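Local coordinates for protein ethylbenzene dehydrogenase alpha-subunit (Aromatoleum aromaticum, PDB 2IVF) that belongs to the molybdopterin oxidoreductase family and holds molybdenum, two pterin guanine dinucleotide cofactors and an iron-sulfur cluster, at residues Y932-L945 with S960-S972. Sequence-based numbering, arbitrary orientation.
Sequences YDILLIGMPKPLHL and SPAPVTDRGVRVS. With MD1 (phosphoric acid 4-(2-amino-4-oxo-3,4,5,6,-tetrahydro-pteridin-6-yl)-2-hydroxy-3,4-dimercapto-but-3-en-yl ester guanylate ester), chain N; GOL (glycerol), chain H.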
loop_
_atom_site.group_PDB
_atom_site.type_symbol
_atom_site.label_atom_id
_atom_site.label_comp_id
_atom_site.label_asym_id
_atom_site.label_seq_id
_atom_site.Cartn_x
_atom_site.Cartn_y
_atom_site.Cartn_z
ATOM N N TYR A 932 17.558 -4.943 3.956
ATOM C CA TYR A 932 18.061 -5.589 2.755
ATOM C C TYR A 932 18.896 -4.621 1.920
ATOM O O TYR A 932 19.856 -5.018 1.246
ATOM C CB TYR A 932 16.917 -6.187 1.949
ATOM C CG TYR A 932 16.458 -5.511 0.705
ATOM C CD1 TYR A 932 15.460 -4.508 0.729
ATOM C CD2 TYR A 932 16.881 -5.989 -0.525
ATOM C CE1 TYR A 932 14.967 -3.948 -0.452
ATOM C CE2 TYR A 932 16.407 -5.444 -1.715
ATOM C CZ TYR A 932 15.452 -4.424 -1.684
ATOM O OH TYR A 932 15.020 -3.921 -2.878
ATOM N N ASP A 933 18.567 -3.345 2.020
ATOM C CA ASP A 933 19.294 -2.304 1.263
ATOM C C ASP A 933 20.785 -2.241 1.554
ATOM O O ASP A 933 21.558 -1.716 0.721
ATOM C CB ASP A 933 18.636 -0.936 1.479
ATOM C CG ASP A 933 17.164 -1.006 1.350
ATOM O OD1 ASP A 933 16.524 -1.484 2.303
ATOM O OD2 ASP A 933 16.618 -0.596 0.301
ATOM N N ILE A 934 21.200 -2.759 2.716
ATOM C CA ILE A 934 22.584 -2.703 3.110
ATOM C C ILE A 934 23.451 -3.361 2.039
ATOM O O ILE A 934 24.607 -2.969 1.851
ATOM C CB ILE A 934 22.840 -3.347 4.499
ATOM C CG1 ILE A 934 24.210 -2.967 5.060
ATOM C CG2 ILE A 934 22.785 -4.927 4.456
ATOM C CD1 ILE A 934 24.364 -3.341 6.500
ATOM N N LEU A 935 22.916 -4.342 1.330
ATOM C CA LEU A 935 23.754 -5.112 0.371
ATOM C C LEU A 935 23.614 -4.691 -1.102
ATOM O O LEU A 935 24.136 -5.367 -1.990
ATOM C CB LEU A 935 23.536 -6.623 0.542
ATOM C CG LEU A 935 22.106 -7.142 0.691
ATOM C CD1 LEU A 935 21.433 -7.020 -0.661
ATOM C CD2 LEU A 935 22.136 -8.544 1.173
ATOM N N LEU A 936 22.976 -3.542 -1.333
ATOM C CA LEU A 936 22.497 -3.180 -2.682
ATOM C C LEU A 936 23.432 -2.310 -3.488
ATOM O O LEU A 936 23.302 -2.279 -4.699
ATOM C CB LEU A 936 21.092 -2.599 -2.640
ATOM C CG LEU A 936 19.956 -3.531 -2.158
ATOM C CD1 LEU A 936 18.630 -2.718 -2.175
ATOM C CD2 LEU A 936 19.769 -4.888 -2.988
ATOM N N ILE A 937 24.408 -1.706 -2.805
ATOM C CA ILE A 937 25.606 -1.070 -3.372
ATOM C C ILE A 937 25.365 0.194 -4.131
ATOM O O ILE A 937 26.066 1.162 -3.893
ATOM C CB ILE A 937 26.434 -2.032 -4.267
ATOM C CG1 ILE A 937 26.805 -3.329 -3.523
ATOM C CG2 ILE A 937 27.679 -1.328 -4.789
ATOM C CD1 ILE A 937 27.174 -3.118 -2.151
ATOM N N GLY A 938 24.475 0.143 -5.115
ATOM C CA GLY A 938 24.047 1.308 -5.863
ATOM C C GLY A 938 24.999 1.692 -6.967
ATOM O O GLY A 938 25.227 2.870 -7.205
ATOM N N MET A 939 25.565 0.709 -7.638
ATOM C CA MET A 939 26.552 0.971 -8.679
ATOM C C MET A 939 25.942 1.908 -9.719
ATOM O O MET A 939 24.970 1.541 -10.349
ATOM C CB MET A 939 26.956 -0.342 -9.367
ATOM C CG MET A 939 27.635 -1.365 -8.488
ATOM S SD MET A 939 29.248 -0.801 -7.863
ATOM C CE MET A 939 30.288 -0.880 -9.330
ATOM N N PRO A 940 26.471 3.140 -9.870
ATOM C CA PRO A 940 25.919 4.005 -10.887
ATOM C C PRO A 940 26.445 3.640 -12.251
ATOM O O PRO A 940 27.612 3.274 -12.378
ATOM C CB PRO A 940 26.419 5.399 -10.483
ATOM C CG PRO A 940 27.038 5.258 -9.167
ATOM C CD PRO A 940 27.494 3.839 -9.083
ATOM N N LYS A 941 25.608 3.788 -13.269
ATOM C CA LYS A 941 26.001 3.444 -14.634
ATOM C C LYS A 941 26.987 4.479 -15.148
ATOM O O LYS A 941 26.632 5.636 -15.310
ATOM C CB LYS A 941 24.776 3.295 -15.575
ATOM C CG LYS A 941 25.211 2.866 -16.988
ATOM C CD LYS A 941 24.127 2.112 -17.713
ATOM C CE LYS A 941 24.485 1.879 -19.172
ATOM N NZ LYS A 941 23.504 0.948 -19.830
ATOM N N PRO A 942 28.252 4.083 -15.350
ATOM C CA PRO A 942 29.267 5.068 -15.702
ATOM C C PRO A 942 29.001 5.861 -16.990
ATOM O O PRO A 942 29.469 6.992 -17.100
ATOM C CB PRO A 942 30.530 4.225 -15.873
ATOM C CG PRO A 942 30.321 3.081 -15.079
ATOM C CD PRO A 942 28.845 2.749 -15.231
ATOM N N LEU A 943 28.253 5.269 -17.944
ATOM C CA LEU A 943 27.983 5.934 -19.222
ATOM C C LEU A 943 27.130 7.176 -18.972
ATOM O O LEU A 943 27.131 8.104 -19.771
ATOM C CB LEU A 943 27.255 5.005 -20.197
ATOM C CG LEU A 943 28.066 3.820 -20.723
ATOM C CD1 LEU A 943 27.204 3.083 -21.768
ATOM C CD2 LEU A 943 29.368 4.306 -21.280
ATOM N N HIS A 944 26.459 7.221 -17.834
ATOM C CA HIS A 944 25.689 8.404 -17.476
ATOM C C HIS A 944 26.472 9.576 -16.914
ATOM O O HIS A 944 25.877 10.570 -16.551
ATOM C CB HIS A 944 24.513 8.028 -16.606
ATOM C CG HIS A 944 23.602 7.048 -17.257
ATOM N ND1 HIS A 944 22.438 6.610 -16.653
ATOM C CD2 HIS A 944 23.626 6.483 -18.488
ATOM C CE1 HIS A 944 21.844 5.730 -17.443
ATOM N NE2 HIS A 944 22.520 5.664 -18.580
ATOM N N LEU A 945 27.810 9.483 -16.955
ATOM C CA LEU A 945 28.700 10.602 -16.726
ATOM C C LEU A 945 28.972 11.303 -18.049
ATOM O O LEU A 945 29.586 12.347 -18.072
ATOM C CB LEU A 945 30.004 10.101 -16.109
ATOM C CG LEU A 945 29.865 9.611 -14.651
ATOM C CD1 LEU A 945 31.006 8.673 -14.274
ATOM C CD2 LEU A 945 29.773 10.815 -13.688
ATOM N N SER A 960 22.670 12.635 -15.031
ATOM C CA SER A 960 23.712 12.245 -14.066
ATOM C C SER A 960 23.461 10.786 -13.606
ATOM O O SER A 960 22.350 10.256 -13.750
ATOM C CB SER A 960 23.817 13.229 -12.892
ATOM O OG SER A 960 22.965 12.887 -11.826
ATOM N N PRO A 961 24.519 10.109 -13.145
ATOM C CA PRO A 961 24.468 8.683 -12.851
ATOM C C PRO A 961 23.780 8.429 -11.543
ATOM O O PRO A 961 24.257 8.871 -10.517
ATOM C CB PRO A 961 25.955 8.282 -12.799
ATOM C CG PRO A 961 26.695 9.520 -12.588
ATOM C CD PRO A 961 25.868 10.679 -12.956
ATOM N N ALA A 962 22.665 7.734 -11.584
ATOM C CA ALA A 962 21.872 7.448 -10.383
ATOM C C ALA A 962 22.429 6.244 -9.607
ATOM O O ALA A 962 22.612 5.160 -10.145
ATOM C CB ALA A 962 20.396 7.228 -10.761
ATOM N N PRO A 963 22.710 6.435 -8.308
ATOM C CA PRO A 963 23.280 5.368 -7.466
ATOM C C PRO A 963 22.225 4.433 -6.904
ATOM O O PRO A 963 22.141 4.227 -5.684
ATOM C CB PRO A 963 23.949 6.170 -6.360
ATOM C CG PRO A 963 22.963 7.313 -6.178
ATOM C CD PRO A 963 22.535 7.689 -7.563
ATOM N N VAL A 964 21.449 3.833 -7.803
ATOM C CA VAL A 964 20.102 3.332 -7.478
ATOM C C VAL A 964 19.838 1.950 -8.053
ATOM O O VAL A 964 18.732 1.467 -7.990
ATOM C CB VAL A 964 19.016 4.273 -8.003
ATOM C CG1 VAL A 964 19.160 5.719 -7.396
ATOM C CG2 VAL A 964 18.957 4.299 -9.563
ATOM N N THR A 965 20.874 1.353 -8.623
ATOM C CA THR A 965 20.790 0.166 -9.475
ATOM C C THR A 965 20.710 -1.122 -8.671
ATOM O O THR A 965 21.481 -2.053 -8.873
ATOM C CB THR A 965 22.002 0.112 -10.381
ATOM O OG1 THR A 965 23.191 0.085 -9.579
ATOM C CG2 THR A 965 22.024 1.392 -11.295
ATOM N N ASP A 966 19.737 -1.179 -7.794
ATOM C CA ASP A 966 19.592 -2.292 -6.882
ATOM C C ASP A 966 18.851 -3.532 -7.437
ATOM O O ASP A 966 18.894 -4.607 -6.834
ATOM C CB ASP A 966 18.886 -1.832 -5.603
ATOM C CG ASP A 966 17.498 -1.371 -5.850
ATOM O OD1 ASP A 966 16.614 -2.226 -6.154
ATOM O OD2 ASP A 966 17.249 -0.172 -5.637
ATOM N N ARG A 967 18.149 -3.379 -8.559
ATOM C CA ARG A 967 17.331 -4.436 -9.059
ATOM C C ARG A 967 18.242 -5.423 -9.788
ATOM O O ARG A 967 18.915 -5.069 -10.793
ATOM C CB ARG A 967 16.253 -3.866 -9.998
ATOM C CG ARG A 967 15.313 -2.841 -9.392
ATOM C CD ARG A 967 14.304 -3.543 -8.447
ATOM N NE ARG A 967 13.160 -2.718 -8.093
ATOM C CZ ARG A 967 13.023 -2.007 -6.981
ATOM N NH1 ARG A 967 13.961 -1.982 -6.052
ATOM N NH2 ARG A 967 11.911 -1.321 -6.786
ATOM N N GLY A 968 18.322 -6.646 -9.254
ATOM C CA GLY A 968 19.120 -7.678 -9.851
ATOM C C GLY A 968 20.461 -7.862 -9.174
ATOM O O GLY A 968 21.280 -8.647 -9.619
ATOM N N VAL A 969 20.698 -7.121 -8.089
ATOM C CA VAL A 969 21.876 -7.354 -7.288
ATOM C C VAL A 969 21.896 -8.826 -6.872
ATOM O O VAL A 969 20.842 -9.467 -6.668
ATOM C CB VAL A 969 21.941 -6.399 -6.104
ATOM C CG1 VAL A 969 23.006 -6.862 -5.029
ATOM C CG2 VAL A 969 22.291 -4.977 -6.639
ATOM N N ARG A 970 23.092 -9.367 -6.781
ATOM C CA ARG A 970 23.257 -10.741 -6.424
ATOM C C ARG A 970 23.247 -10.935 -4.921
ATOM O O ARG A 970 23.962 -10.254 -4.189
ATOM C CB ARG A 970 24.584 -11.267 -6.965
ATOM C CG ARG A 970 24.682 -11.258 -8.486
ATOM C CD ARG A 970 23.473 -11.878 -9.175
ATOM N NE ARG A 970 23.616 -12.053 -10.624
ATOM C CZ ARG A 970 24.131 -13.148 -11.219
ATOM N NH1 ARG A 970 24.588 -14.192 -10.532
ATOM N NH2 ARG A 970 24.203 -13.225 -12.543
ATOM N N VAL A 971 22.489 -11.932 -4.480
ATOM C CA VAL A 971 22.520 -12.375 -3.105
ATOM C C VAL A 971 22.512 -13.889 -3.051
ATOM O O VAL A 971 22.069 -14.529 -3.980
ATOM C CB VAL A 971 21.336 -11.852 -2.301
ATOM C CG1 VAL A 971 21.378 -10.326 -2.297
ATOM C CG2 VAL A 971 19.990 -12.420 -2.821
ATOM N N SER A 972 23.084 -14.426 -1.977
ATOM C CA SER A 972 22.911 -15.823 -1.578
ATOM C C SER A 972 21.893 -15.846 -0.428
ATOM O O SER A 972 21.729 -14.860 0.256
ATOM C CB SER A 972 24.247 -16.375 -1.128
ATOM O OG SER A 972 25.020 -16.860 -2.224
HETATM P PB MD1 N . 12.270 8.330 1.538
HETATM O O3B MD1 N . 11.102 7.614 2.329
HETATM O O1B MD1 N . 11.712 9.593 0.988
HETATM O O2B MD1 N . 13.565 8.274 2.252
HETATM O O3A MD1 N . 12.455 7.340 0.312
HETATM C C10 MD1 N . 11.726 7.481 -0.926
HETATM C C11 MD1 N . 12.089 6.230 -1.710
HETATM O O11 MD1 N . 11.257 5.185 -1.100
HETATM C C12 MD1 N . 11.685 6.380 -3.152
HETATM S S12 MD1 N . 10.587 7.588 -3.662
HETATM C C13 MD1 N . 12.130 5.504 -4.110
HETATM S S13 MD1 N . 11.653 5.612 -5.725
HETATM C C14 MD1 N . 13.086 4.413 -3.811
HETATM N N15 MD1 N . 12.680 3.068 -4.044
HETATM C C16 MD1 N . 13.466 2.010 -3.668
HETATM C C15 MD1 N . 13.052 0.746 -4.043
HETATM O O14 MD1 N . 11.999 0.569 -4.713
HETATM N N17 MD1 N . 13.823 -0.268 -3.575
HETATM C C17 MD1 N . 14.985 -0.034 -2.839
HETATM N N16 MD1 N . 15.674 -1.101 -2.459
HETATM N N18 MD1 N . 15.382 1.213 -2.536
HETATM C C20 MD1 N . 14.643 2.221 -2.946
HETATM N N8 MD1 N . 15.066 3.486 -2.687
HETATM C C7 MD1 N . 14.331 4.681 -3.003
HETATM P PA MD1 N . 10.854 7.310 3.890
HETATM O O1A MD1 N . 9.373 7.161 4.021
HETATM O O2A MD1 N . 11.688 6.146 4.263
HETATM O "O5'" MD1 N . 11.356 8.581 4.682
HETATM C "C5'" MD1 N . 10.557 9.753 4.566
HETATM C "C4'" MD1 N . 10.274 10.293 5.907
HETATM O "O4'" MD1 N . 9.345 11.341 5.656
HETATM C "C1'" MD1 N . 8.555 11.406 6.843
HETATM N N9 MD1 N . 7.279 12.118 6.685
HETATM C C4 MD1 N . 7.070 13.340 7.152
HETATM N N3 MD1 N . 7.916 14.170 7.808
HETATM C C2 MD1 N . 7.506 15.382 8.184
HETATM N N2 MD1 N . 8.352 16.229 8.829
HETATM N N1 MD1 N . 6.186 15.720 7.961
HETATM C C6 MD1 N . 5.276 14.927 7.305
HETATM O O6 MD1 N . 4.141 15.355 7.095
HETATM C C5 MD1 N . 5.736 13.675 6.867
HETATM N N7 MD1 N . 5.184 12.640 6.243
HETATM C C8 MD1 N . 6.135 11.707 6.130
HETATM C "C2'" MD1 N . 8.281 9.948 7.203
HETATM O "O2'" MD1 N . 7.976 9.743 8.604
HETATM C "C3'" MD1 N . 9.551 9.224 6.734
HETATM O "O3'" MD1 N . 10.388 8.814 7.848
HETATM C C1 GOL H . 24.778 10.296 -19.819
HETATM O O1 GOL H . 24.747 9.544 -21.046
HETATM C C2 GOL H . 24.171 11.690 -19.687
HETATM O O2 GOL H . 22.778 11.767 -19.436
HETATM C C3 GOL H . 24.851 12.512 -18.587
HETATM O O3 GOL H . 24.026 12.956 -17.504
HETATM O O HOH W 1 16.250 -4.660 -5.217
HETATM O O HOH W 2 24.028 -1.619 -7.581
HETATM O O HOH W 3 21.491 7.539 -14.068
#
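Leu936 presses CD1 against CB of Asp966 (3.5 Å) and turns CD2 toward CB of Val969, where the loop 932-945 packs on the chain that leads into strand 969-975, part of the sheet of the molybdopterin dinucleotide-binding domain, a member of the double-psi beta-barrel clan. The case illustrates how two loops, packed on each other, present side chains from both to one pterin. In the tight part, the same CD1 covers the rim of one face of the Tyr932 ring, while Tyr932 OH accepts a nearly straight bond (167°) from MD1 N16. Arg967 reaches the carbonyl of the same pyrimidine ring, NH2 donating to MD1 O14 (2.8 Å) at the edge of the guanidinium, and also forms a salt bridge with the second cofactor, MGD. With CG tucked between backbone N and carbonyl carbon (chi1 64°), Asp966 receives Arg967 NH1 on the syn lone pair of OD1, and water 1 bridges OD1 and Tyr932 OH. Asp966 OD2 makes a salt bridge with Arg615. Midway, water 2 ties Leu936 O, Met939 N and Thr965 OG1 together. Pro961 is wedged just as closely, its CG 3.5 Å from Leu945 CD2 and its CB 3.7 Å from Pro940 CB. The looser side begins at His944 and Ala962, both partly exposed, with a glycerol alongside. His944 NE2 bonds to Asp455, and its ND1 to water 3, which donates to Ser960 O (2.9 Å) and accepts from Ala962 N (2.8 Å).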